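Local coordinates for CLIP-associating protein (Drosophila melanogaster, PDB 4G3A) that tracks microtubule plus ends and promotes the stabilisation of dynamic microtubules, serving mitotic spindle formation and kinetochore attachment, and is represented here by its N-terminal TOG-like domain, at residues Leu192-Lys197 / Lys224-Lys229. Residues are numbered along the deposited sequence; the frame is centred on the assembly and turned at random.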
# COMPACT_ATOMS: atom_id res chain seq x y z
N LEU A 192 -4.69 8.51 14.66
CA LEU A 192 -4.99 9.88 15.09
C LEU A 192 -3.83 10.45 15.90
O LEU A 192 -3.49 11.63 15.79
CB LEU A 192 -6.28 9.91 15.90
CG LEU A 192 -7.51 9.62 15.03
CD1 LEU A 192 -8.71 9.39 15.92
CD2 LEU A 192 -7.75 10.77 14.06
N VAL A 193 -3.21 9.60 16.70
CA VAL A 193 -2.05 10.01 17.48
C VAL A 193 -0.90 10.39 16.55
O VAL A 193 -0.27 11.43 16.73
CB VAL A 193 -1.63 8.93 18.51
CG1 VAL A 193 -0.27 9.25 19.11
CG2 VAL A 193 -2.68 8.80 19.60
N GLU A 194 -0.65 9.57 15.53
CA GLU A 194 0.38 9.87 14.53
C GLU A 194 0.06 11.16 13.76
O GLU A 194 0.95 11.95 13.47
CB GLU A 194 0.56 8.71 13.54
CG GLU A 194 0.76 7.35 14.17
CD GLU A 194 2.07 7.23 14.96
OE1 GLU A 194 2.99 8.06 14.77
OE2 GLU A 194 2.17 6.28 15.77
N ILE A 195 -1.22 11.37 13.44
CA ILE A 195 -1.64 12.59 12.76
C ILE A 195 -1.45 13.80 13.70
O ILE A 195 -1.05 14.88 13.27
CB ILE A 195 -3.11 12.52 12.30
CG1 ILE A 195 -3.24 11.66 11.03
CG2 ILE A 195 -3.67 13.92 12.08
CD1 ILE A 195 -4.71 11.33 10.66
N TYR A 196 -1.70 13.61 14.98
CA TYR A 196 -1.43 14.69 15.93
C TYR A 196 0.02 15.19 15.83
O TYR A 196 0.29 16.39 15.94
CB TYR A 196 -1.76 14.27 17.36
CG TYR A 196 -1.40 15.33 18.39
CD1 TYR A 196 -2.23 16.42 18.62
CD2 TYR A 196 -0.24 15.23 19.13
CE1 TYR A 196 -1.90 17.40 19.56
CE2 TYR A 196 0.11 16.19 20.07
CZ TYR A 196 -0.72 17.27 20.28
OH TYR A 196 -0.36 18.22 21.22
N LYS A 197 0.96 14.27 15.62
CA LYS A 197 2.36 14.66 15.54
C LYS A 197 2.62 15.66 14.42
O LYS A 197 3.52 16.49 14.54
CB LYS A 197 3.27 13.44 15.41
CG LYS A 197 3.32 12.59 16.66
CD LYS A 197 4.00 11.26 16.39
CE LYS A 197 3.87 10.33 17.59
NZ LYS A 197 4.47 8.99 17.31
N LYS A 224 -3.48 10.85 25.13
CA LYS A 224 -2.40 10.41 24.26
C LYS A 224 -1.67 11.57 23.57
O LYS A 224 -0.45 11.53 23.41
CB LYS A 224 -2.89 9.37 23.27
CG LYS A 224 -3.14 8.03 23.93
CD LYS A 224 -3.97 7.10 23.06
CE LYS A 224 -4.18 5.76 23.75
NZ LYS A 224 -2.92 4.96 23.81
N PHE A 225 -2.41 12.60 23.19
CA PHE A 225 -1.78 13.79 22.61
C PHE A 225 -0.89 14.49 23.64
O PHE A 225 0.23 14.91 23.33
CB PHE A 225 -2.82 14.76 22.07
CG PHE A 225 -3.73 14.17 21.01
CD1 PHE A 225 -4.90 14.81 20.64
CD2 PHE A 225 -3.40 12.97 20.40
CE1 PHE A 225 -5.73 14.27 19.69
CE2 PHE A 225 -4.24 12.41 19.43
CZ PHE A 225 -5.39 13.07 19.07
N ASP A 226 -1.39 14.63 24.86
CA ASP A 226 -0.63 15.26 25.92
C ASP A 226 0.68 14.51 26.07
O ASP A 226 1.74 15.12 26.19
CB ASP A 226 -1.39 15.22 27.25
CG ASP A 226 -2.58 16.15 27.28
OD1 ASP A 226 -2.60 17.10 26.47
OD2 ASP A 226 -3.48 15.93 28.11
N GLN A 227 0.58 13.19 26.07
CA GLN A 227 1.76 12.34 26.22
C GLN A 227 2.78 12.58 25.10
O GLN A 227 3.99 12.62 25.35
CB GLN A 227 1.35 10.86 26.29
CG GLN A 227 2.48 9.96 26.74
CD GLN A 227 3.17 10.47 28.01
OE1 GLN A 227 2.51 10.83 28.99
NE2 GLN A 227 4.50 10.49 27.99
N VAL A 228 2.30 12.75 23.87
CA VAL A 228 3.19 13.07 22.76
C VAL A 228 3.88 14.41 23.02
O VAL A 228 5.09 14.55 22.81
CB VAL A 228 2.44 13.12 21.42
CG1 VAL A 228 3.30 13.78 20.35
CG2 VAL A 228 1.99 11.71 20.99
N LYS A 229 3.11 15.40 23.46
CA LYS A 229 3.62 16.74 23.73
C LYS A 229 4.88 16.70 24.61
O LYS A 229 5.77 17.54 24.46
CB LYS A 229 2.55 17.61 24.38
CG LYS A 229 2.43 18.99 23.76
CD LYS A 229 1.91 20.00 24.77
CE LYS A 229 0.57 20.56 24.33
NZ LYS A 229 0.71 21.27 23.03
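Y196 and F225 form the tightly packed part of this contact, an offset stack with ring planes only 1° apart and centroids separated by 4.5 Å. The offset places each CB over the other ring: CB of F225 stands above the middle of the Y196 ring, 3.6 Å from its centroid, while the CH-pi contact of Y196 CB with the F225 ring is less centred. Y196 already points its CB at helix 215-229, and with CG anti to the backbone N (chi1 176°) its ring runs on along F225. Its hydroxyl is hydrogen-bonded to D201, whose other carboxylate oxygen forms a salt bridge with K229 NZ. V193 fills the next place: CG2 lies 3.7 Å from CB of K224, whose end leads away, and CG1 meets CG2 of V228 at 3.8 Å. V228 also puts CG1 at the edge of the Y196 ring, 4.0 Å from CE2. A leucine here, with no ring or hydroxyl, would probably leave the F225 face without its flat partner and D201 with one hydrogen bond fewer. The ends of K197 and K229 mark the looser, solvent side: K197 lends its CG to V228, its extended chain carries NZ to a salt bridge with E194 OE1 (3.1 Å), and no hydrogen bond links the segments. The axes of 192-197 and 224-229 cross at -41°, side-chain packing joining layered helices as in a HEAT-repeat TOG domain.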